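Local coordinates for protein putative 2-dehydro-3-deoxygalactonokinase (Sinorhizobium meliloti, PDB 3T69) that probably phosphorylates 2-dehydro-3-deoxy-D-galactonate with ATP, a step in the breakdown of galactose by the DeLey-Doudoroff pathway, at residues Val12-Ser17 against His49-Gly54; Ala73-Gly78 against Val124-Glu129; Glu93-Ala98 against Ser299-Ala304. All coordinates share one frame; numbering follows the deposited sequence.

Interaction 1. Residues Val12-Ser17 against His49-Gly54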
loop_
_atom_site.group_PDB
_atom_site.type_symbol
_atom_site.label_atom_id
_atom_site.label_comp_id
_atom_site.label_asym_id
_atom_site.label_seq_id
_atom_site.Cartn_x
_atom_site.Cartn_y
_atom_site.Cartn_z
ATOM N N VAL B 12 -22.040 -22.171 -7.286
ATOM C CA VAL B 12 -21.691 -20.801 -7.649
ATOM C C VAL B 12 -20.634 -20.266 -6.681
ATOM O O VAL B 12 -20.843 -20.287 -5.457
ATOM C CB VAL B 12 -22.925 -19.881 -7.552
ATOM C CG1 VAL B 12 -22.525 -18.423 -7.663
ATOM C CG2 VAL B 12 -23.977 -20.250 -8.585
ATOM N N ASP B 13 -19.501 -19.802 -7.224
ATOM C CA ASP B 13 -18.412 -19.184 -6.436
ATOM C C ASP B 13 -18.365 -17.710 -6.777
ATOM O O ASP B 13 -17.851 -17.318 -7.807
ATOM C CB ASP B 13 -17.067 -19.867 -6.707
ATOM C CG ASP B 13 -15.906 -19.312 -5.842
ATOM O OD1 ASP B 13 -16.096 -18.937 -4.664
ATOM O OD2 ASP B 13 -14.765 -19.290 -6.329
ATOM N N TRP B 14 -18.944 -16.900 -5.898
ATOM C CA TRP B 14 -19.233 -15.515 -6.194
ATOM C C TRP B 14 -18.231 -14.641 -5.426
ATOM O O TRP B 14 -18.418 -14.298 -4.236
ATOM C CB TRP B 14 -20.680 -15.194 -5.849
ATOM C CG TRP B 14 -21.284 -14.214 -6.773
ATOM C CD1 TRP B 14 -20.647 -13.201 -7.398
ATOM C CD2 TRP B 14 -22.671 -14.127 -7.169
ATOM N NE1 TRP B 14 -21.533 -12.487 -8.171
ATOM C CE2 TRP B 14 -22.779 -13.047 -8.061
ATOM C CE3 TRP B 14 -23.817 -14.887 -6.889
ATOM C CZ2 TRP B 14 -23.988 -12.695 -8.673
ATOM C CZ3 TRP B 14 -25.018 -14.525 -7.491
ATOM C CH2 TRP B 14 -25.093 -13.435 -8.364
ATOM N N GLY B 15 -17.145 -14.315 -6.129
ATOM C CA GLY B 15 -16.054 -13.527 -5.588
ATOM C C GLY B 15 -16.290 -12.041 -5.702
ATOM O O GLY B 15 -17.302 -11.616 -6.261
ATOM N N THR B 16 -15.344 -11.255 -5.181
ATOM C CA THR B 16 -15.476 -9.808 -5.243
ATOM C C THR B 16 -15.498 -9.349 -6.690
ATOM O O THR B 16 -16.224 -8.414 -7.014
ATOM C CB THR B 16 -14.322 -9.079 -4.549
ATOM O OG1 THR B 16 -14.041 -9.725 -3.306
ATOM C CG2 THR B 16 -14.651 -7.595 -4.316
ATOM N N SER B 17 -14.709 -9.999 -7.548
ATOM C CA SER B 17 -14.473 -9.471 -8.913
ATOM C C SER B 17 -14.811 -10.434 -10.047
ATOM O O SER B 17 -14.633 -10.111 -11.228
ATOM C CB SER B 17 -13.022 -8.982 -9.053
ATOM O OG SER B 17 -12.825 -7.812 -8.290
ATOM N N HIS B 49 -30.663 -11.123 -7.914
ATOM C CA HIS B 49 -30.994 -12.324 -8.659
ATOM C C HIS B 49 -30.643 -12.391 -10.111
ATOM O O HIS B 49 -30.400 -13.433 -10.650
ATOM C CB HIS B 49 -32.489 -12.403 -8.683
ATOM C CG HIS B 49 -33.068 -13.319 -7.674
ATOM N ND1 HIS B 49 -33.014 -14.682 -7.804
ATOM C CD2 HIS B 49 -33.744 -13.069 -6.533
ATOM C CE1 HIS B 49 -33.631 -15.236 -6.785
ATOM N NE2 HIS B 49 -34.077 -14.280 -5.996
ATOM N N THR B 50 -30.681 -11.260 -10.765
ATOM C CA THR B 50 -30.675 -11.199 -12.189
ATOM C C THR B 50 -29.444 -11.838 -12.807
ATOM O O THR B 50 -29.535 -12.530 -13.796
ATOM C CB THR B 50 -30.724 -9.731 -12.576
ATOM O OG1 THR B 50 -32.034 -9.402 -13.006
ATOM C CG2 THR B 50 -29.774 -9.437 -13.659
ATOM N N ILE B 51 -28.288 -11.631 -12.235
ATOM C CA ILE B 51 -27.110 -12.241 -12.784
ATOM C C ILE B 51 -27.195 -13.743 -12.709
ATOM O O ILE B 51 -26.794 -14.440 -13.614
ATOM C CB ILE B 51 -25.877 -11.776 -12.051
ATOM C CG1 ILE B 51 -25.688 -10.302 -12.275
ATOM C CG2 ILE B 51 -24.665 -12.494 -12.535
ATOM C CD1 ILE B 51 -24.809 -9.710 -11.301
ATOM N N LEU B 52 -27.705 -14.234 -11.604
ATOM C CA LEU B 52 -27.866 -15.657 -11.392
ATOM C C LEU B 52 -28.902 -16.283 -12.343
ATOM O O LEU B 52 -28.717 -17.424 -12.790
ATOM C CB LEU B 52 -28.230 -15.941 -9.949
ATOM C CG LEU B 52 -28.340 -17.397 -9.497
ATOM C CD1 LEU B 52 -27.256 -18.310 -10.079
ATOM C CD2 LEU B 52 -28.249 -17.388 -8.013
ATOM N N ASP B 53 -29.980 -15.551 -12.644
ATOM C CA ASP B 53 -31.015 -16.078 -13.543
ATOM C C ASP B 53 -30.531 -16.142 -15.003
ATOM O O ASP B 53 -30.790 -17.141 -15.695
ATOM C CB ASP B 53 -32.355 -15.348 -13.360
ATOM C CG ASP B 53 -33.074 -15.774 -12.062
ATOM O OD1 ASP B 53 -32.786 -16.880 -11.546
ATOM O OD2 ASP B 53 -33.918 -15.010 -11.544
ATOM N N GLY B 54 -29.790 -15.102 -15.421
ATOM C CA GLY B 54 -29.137 -15.030 -16.730
ATOM C C GLY B 54 -28.258 -16.231 -17.011
ATOM O O GLY B 54 -28.463 -16.953 -17.978
#
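W14 reaches from the end of a strand to helix 50-58 and sets the outer, six-membered half of its indole against I51 and L52. The closest packing lies at CZ2 of W14, 3.9 Å from CG2 of I51. The same ring atom has CB of I51 4.0 Å away and CD1 of I51 at 4.1 Å, so the isoleucine closes in with both branches. At the far corner of the ring, CZ3 of W14 lies 4.3 Å from CB of L52. The ring meets these groups at a slant, as neither a face-on nor an edge-on stack. L52 carries CG opposite its main-chain nitrogen (chi1 -175°), which sends CD1 past the indole toward V12, 4.1 Å from CG2 of V12. This valine-leucine touch is sparser, a single pair of methyls. Contact then stops on both segments: the strand turns off into G15-S17, with T16 and S17 exposed, while T50, D53 and G54 lie on the solvent side of the helix. The contact illustrates how one large aromatic can span a wide gap, the short strand and helix axes being 12.0 Å apart at 143°. The D-x-G-T sequence running from the strand end into the turn is consistent with the first phosphate-binding loop of ASKHA-fold kinases. F19 and F48 both meet W14 edge-to-face, and its NE1 makes a weak hydrogen bond to E38 O. Strand 9-14 lies in its sheet between antiparallel strand 19-24 and parallel strand 67-71, with V12 touching both neighbours; helix 50-58 packs on this sheet, L52 touching I67, and helix 40-43 adds A43 beside W14 and I51.

Interaction 2. Residues Ala73-Gly78 against Val124-Glu129. With SO4 (sulfate ion), chain E.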
loop_
_atom_site.group_PDB
_atom_site.type_symbol
_atom_site.label_atom_id
_atom_site.label_comp_id
_atom_site.label_asym_id
_atom_site.label_seq_id
_atom_site.Cartn_x
_atom_site.Cartn_y
_atom_site.Cartn_z
ATOM N N ALA B 73 -20.831 -13.288 -2.009
ATOM C CA ALA B 73 -22.274 -13.086 -2.179
ATOM C C ALA B 73 -22.902 -12.938 -0.763
ATOM O O ALA B 73 -24.023 -12.392 -0.597
ATOM C CB ALA B 73 -22.889 -14.245 -2.938
ATOM N N GLY B 74 -22.167 -13.435 0.237
ATOM C CA GLY B 74 -22.649 -13.500 1.607
ATOM C C GLY B 74 -22.128 -12.413 2.540
ATOM O O GLY B 74 -22.372 -12.475 3.730
ATOM N N ALA B 75 -21.434 -11.414 2.009
ATOM C CA ALA B 75 -21.009 -10.266 2.825
ATOM C C ALA B 75 -22.120 -9.277 3.026
ATOM O O ALA B 75 -23.085 -9.267 2.258
ATOM C CB ALA B 75 -19.826 -9.579 2.179
ATOM N N ARG B 76 -21.984 -8.452 4.068
ATOM C CA ARG B 76 -22.892 -7.290 4.337
ATOM C C ARG B 76 -23.253 -6.458 3.090
ATOM O O ARG B 76 -24.379 -6.002 2.947
ATOM C CB ARG B 76 -22.216 -6.322 5.316
ATOM C CG ARG B 76 -22.370 -6.634 6.779
ATOM C CD ARG B 76 -21.101 -6.315 7.586
ATOM N NE ARG B 76 -20.602 -4.939 7.517
ATOM C CZ ARG B 76 -20.290 -4.206 8.596
ATOM N NH1 ARG B 76 -20.457 -4.726 9.807
ATOM N NH2 ARG B 76 -19.789 -2.967 8.475
ATOM N N GLN B 77 -22.271 -6.235 2.215
ATOM C CA GLN B 77 -22.414 -5.347 1.039
ATOM C C GLN B 77 -22.724 -6.204 -0.185
ATOM O O GLN B 77 -22.305 -5.882 -1.325
ATOM C CB GLN B 77 -21.105 -4.587 0.769
ATOM C CG GLN B 77 -20.159 -4.431 1.974
ATOM C CD GLN B 77 -19.284 -5.715 2.284
ATOM O OE1 GLN B 77 -18.290 -6.031 1.567
ATOM N NE2 GLN B 77 -19.642 -6.421 3.378
ATOM N N GLY B 78 -23.428 -7.314 0.068
ATOM C CA GLY B 78 -23.652 -8.322 -0.932
ATOM C C GLY B 78 -25.099 -8.706 -0.997
ATOM O O GLY B 78 -25.974 -7.924 -0.636
ATOM N N VAL B 124 -10.787 -12.509 8.949
ATOM C CA VAL B 124 -12.044 -12.789 8.287
ATOM C C VAL B 124 -11.846 -13.462 6.937
ATOM O O VAL B 124 -10.849 -13.224 6.260
ATOM C CB VAL B 124 -12.833 -11.473 8.234
ATOM C CG1 VAL B 124 -13.072 -10.955 6.786
ATOM C CG2 VAL B 124 -14.028 -11.571 9.132
ATOM N N MET B 125 -12.734 -14.366 6.580
ATOM C CA MET B 125 -12.568 -15.101 5.304
ATOM C C MET B 125 -13.934 -15.480 4.849
ATOM O O MET B 125 -14.734 -15.951 5.635
ATOM C CB MET B 125 -11.596 -16.298 5.408
ATOM C CG MET B 125 -12.175 -17.725 5.530
ATOM S SD MET B 125 -11.033 -19.161 5.363
ATOM C CE MET B 125 -9.724 -18.656 6.427
ATOM N N ARG B 126 -14.237 -15.144 3.610
ATOM C CA ARG B 126 -15.502 -15.482 3.018
ATOM C C ARG B 126 -15.261 -16.168 1.626
ATOM O O ARG B 126 -15.091 -15.482 0.606
ATOM C CB ARG B 126 -16.321 -14.190 2.943
ATOM C CG ARG B 126 -17.770 -14.334 3.197
ATOM C CD ARG B 126 -18.566 -13.047 3.126
ATOM N NE ARG B 126 -18.868 -12.484 4.444
ATOM C CZ ARG B 126 -19.637 -13.051 5.391
ATOM N NH1 ARG B 126 -20.228 -14.221 5.190
ATOM N NH2 ARG B 126 -19.831 -12.421 6.553
ATOM N N GLY B 127 -15.171 -17.508 1.583
ATOM C CA GLY B 127 -15.001 -18.260 0.303
ATOM C C GLY B 127 -13.869 -19.292 0.248
ATOM O O GLY B 127 -13.979 -20.384 -0.360
ATOM N N GLU B 128 -12.751 -18.932 0.855
ATOM C CA GLU B 128 -11.600 -19.794 1.041
ATOM C C GLU B 128 -11.943 -20.900 2.017
ATOM O O GLU B 128 -11.228 -21.923 2.089
ATOM C CB GLU B 128 -10.411 -18.960 1.593
ATOM C CG GLU B 128 -9.784 -17.886 0.637
ATOM C CD GLU B 128 -10.483 -16.550 0.655
ATOM O OE1 GLU B 128 -11.373 -16.352 1.512
ATOM O OE2 GLU B 128 -10.163 -15.675 -0.186
ATOM N N GLU B 129 -12.997 -20.725 2.813
ATOM C CA GLU B 129 -13.348 -21.836 3.709
ATOM C C GLU B 129 -13.958 -22.965 2.872
ATOM O O GLU B 129 -13.862 -24.103 3.240
ATOM C CB GLU B 129 -14.274 -21.453 4.887
ATOM C CG GLU B 129 -15.730 -21.306 4.523
ATOM C CD GLU B 129 -15.894 -20.169 3.564
ATOM O OE1 GLU B 129 -15.205 -19.152 3.801
ATOM O OE2 GLU B 129 -16.658 -20.278 2.584
HETATM S S SO4 E . -19.487 -1.963 4.922
HETATM O O1 SO4 E . -19.378 -0.526 4.717
HETATM O O2 SO4 E . -19.241 -2.279 6.329
HETATM O O3 SO4 E . -20.815 -2.426 4.539
HETATM O O4 SO4 E . -18.527 -2.652 4.103
#
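R126 lays one face of its guanidinium under the backbone of G74 and A75. The carbonyl O of G74 stands 3.1 Å above the plane, offset toward the rim; although NH1 of R126 is its nearest nitrogen, the angle is too poor for a hydrogen bond, and this is perhaps a favourable approach of the carbonyl dipole to the cationic face. Beside it, CB of A75 packs 3.8 Å from NE of R126. A bend at chi3 (-101°) turns the group flat beneath the loop after an extended stem. The polar end of R126 is held from outside the two segments: NH1 bonds G83 O, and Y84 adds a cation-pi contact. A leucine in place of R126 would probably leave G83 O without this donor and Y84 without its cation, and open a gap beneath G74. Farther along, A75-G78 form a type I turn whose R76 faces a sulfate edge-on; its bond from NE to O2 is weak, and the very short NH2 approach is doubtful. R223 of the second subunit also binds this ion, probably a crystallisation sulfate. G127 N donates to OE1 of E129 at 2.8 Å, nearly straight at 171°, and OE1 receives it through its syn lone pair. G127, whose backbone angles call for glycine, is the N-cap where strand 123-125 turns into helix 128-139, a strand-turn-helix connection.

Interaction 3. Residues Glu93-Ala98 against Ser299-Ala304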
loop_
_atom_site.group_PDB
_atom_site.type_symbol
_atom_site.label_atom_id
_atom_site.label_comp_id
_atom_site.label_asym_id
_atom_site.label_seq_id
_atom_site.Cartn_x
_atom_site.Cartn_y
_atom_site.Cartn_z
ATOM N N GLU B 93 -18.872 -28.251 9.876
ATOM C CA GLU B 93 -19.952 -27.400 10.421
ATOM C C GLU B 93 -20.516 -26.481 9.333
ATOM O O GLU B 93 -21.647 -26.009 9.441
ATOM C CB GLU B 93 -19.453 -26.474 11.519
ATOM C CG GLU B 93 -18.872 -27.005 12.843
ATOM C CD GLU B 93 -18.504 -25.779 13.789
ATOM O OE1 GLU B 93 -17.339 -25.640 14.313
ATOM O OE2 GLU B 93 -19.417 -24.912 13.958
ATOM N N ILE B 94 -19.749 -26.223 8.280
ATOM C CA ILE B 94 -20.091 -25.150 7.336
ATOM C C ILE B 94 -21.450 -25.289 6.675
ATOM O O ILE B 94 -22.256 -24.363 6.769
ATOM C CB ILE B 94 -18.995 -24.910 6.250
ATOM C CG1 ILE B 94 -17.734 -24.355 6.863
ATOM C CG2 ILE B 94 -19.474 -23.976 5.122
ATOM C CD1 ILE B 94 -16.558 -24.472 5.914
ATOM N N ALA B 95 -21.679 -26.405 5.969
ATOM C CA ALA B 95 -22.928 -26.651 5.213
ATOM C C ALA B 95 -24.185 -26.497 6.108
ATOM O O ALA B 95 -25.186 -25.917 5.708
ATOM C CB ALA B 95 -22.880 -27.997 4.595
ATOM N N GLY B 96 -24.088 -26.956 7.344
ATOM C CA GLY B 96 -25.184 -26.810 8.296
ATOM C C GLY B 96 -25.525 -25.365 8.665
ATOM O O GLY B 96 -26.673 -25.059 8.992
ATOM N N ARG B 97 -24.537 -24.471 8.610
ATOM C CA ARG B 97 -24.773 -23.069 8.928
ATOM C C ARG B 97 -25.153 -22.147 7.739
ATOM O O ARG B 97 -25.208 -20.915 7.882
ATOM C CB ARG B 97 -23.598 -22.523 9.743
ATOM C CG ARG B 97 -23.848 -22.577 11.245
ATOM C CD ARG B 97 -23.493 -23.892 11.823
ATOM N NE ARG B 97 -24.657 -24.645 12.306
ATOM C CZ ARG B 97 -24.682 -25.992 12.447
ATOM N NH1 ARG B 97 -23.609 -26.748 12.097
ATOM N NH2 ARG B 97 -25.796 -26.594 12.915
ATOM N N ALA B 98 -25.434 -22.735 6.582
ATOM C CA ALA B 98 -25.768 -21.946 5.398
ATOM C C ALA B 98 -27.061 -21.130 5.527
ATOM O O ALA B 98 -27.944 -21.430 6.336
ATOM C CB ALA B 98 -25.820 -22.817 4.202
ATOM N N SER B 299 -19.372 -29.183 -3.504
ATOM C CA SER B 299 -19.983 -30.520 -3.640
ATOM C C SER B 299 -20.261 -31.167 -2.263
ATOM O O SER B 299 -21.357 -31.669 -2.006
ATOM C CB SER B 299 -19.170 -31.430 -4.603
ATOM O OG SER B 299 -19.367 -32.820 -4.331
ATOM N N ALA B 300 -19.294 -31.109 -1.363
ATOM C CA ALA B 300 -19.504 -31.722 -0.057
ATOM C C ALA B 300 -20.682 -31.080 0.712
ATOM O O ALA B 300 -21.341 -31.757 1.515
ATOM C CB ALA B 300 -18.240 -31.694 0.746
ATOM N N ALA B 301 -20.950 -29.796 0.442
ATOM C CA ALA B 301 -22.065 -29.091 1.056
ATOM C C ALA B 301 -23.379 -29.497 0.428
ATOM O O ALA B 301 -24.303 -29.856 1.147
ATOM C CB ALA B 301 -21.874 -27.510 1.034
ATOM N N ALA B 302 -23.463 -29.420 -0.888
ATOM C CA ALA B 302 -24.600 -29.932 -1.647
ATOM C C ALA B 302 -24.987 -31.379 -1.293
ATOM O O ALA B 302 -26.132 -31.655 -1.060
ATOM C CB ALA B 302 -24.323 -29.809 -3.119
ATOM N N ARG B 303 -24.031 -32.300 -1.230
ATOM C CA ARG B 303 -24.374 -33.698 -0.950
ATOM C C ARG B 303 -25.028 -33.731 0.428
ATOM O O ARG B 303 -25.866 -34.610 0.698
ATOM C CB ARG B 303 -23.145 -34.662 -0.963
ATOM C CG ARG B 303 -22.432 -35.034 -2.321
ATOM C CD ARG B 303 -21.284 -36.137 -2.087
ATOM N NE ARG B 303 -20.596 -36.570 -3.343
ATOM C CZ ARG B 303 -19.777 -37.646 -3.510
ATOM N NH1 ARG B 303 -19.494 -38.489 -2.504
ATOM N NH2 ARG B 303 -19.223 -37.888 -4.707
ATOM N N ALA B 304 -24.619 -32.800 1.308
ATOM C CA ALA B 304 -25.025 -32.839 2.733
ATOM C C ALA B 304 -26.420 -32.278 3.014
ATOM O O ALA B 304 -27.080 -32.695 3.962
ATOM C CB ALA B 304 -23.971 -32.198 3.657
#
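A backbone bond from N of R97 to O of I94, 2.9 Å long, closes the helical turn that presents A95 to A301 of the C-terminal helix. The carbonyl O of E93 also receives bonds from R97, one from the backbone N and one from NH1 of the bent-back side chain, but both are weak. None of these polar groups touches the helix. Across the contact the meeting is purely apolar and small: CB of A95 points at the helix and lies 3.7 Å from CB of A301. One turn on, CB of A304 is at a looser 4.4 Å from CB of A95, where the contact gives way to solvent at A304. It is a compact instance of how alanine allows close backbones, the CA atoms of A95 and A301 being 4.9 Å apart. Behind A95, I94 is buried against I85, L111 and P112, fixing the turn to strands 84-86 and 108-116. Helix 290-305 in turn rests S299 and A302 on Y9 of strand 9-14, while A300 meets L133 of helix 128-139, so the contact joins the connection between strands 89-90 and 99-101 to the last helix.

The three contacts form a chain of touches with interaction 2 in the middle. Interaction 1 meets it where CB of W14 packs 3.8 Å from CB of A73, their centres being about 13 Å apart. Interaction 3 meets it on the other segment, CG of E129 lying 3.6 Å from CD1 of I94, with centres about 16 Å apart. Interactions 1 and 3 do not touch, their nearest atoms being about 8 Å apart, yet strand 9-14 bears on both helices concerned. Along the sequence, interaction 2 follows interaction 1, whereas the segments of interactions 2 and 3 alternate. The sulfate belongs to interaction 2 alone and marks the subunit boundary.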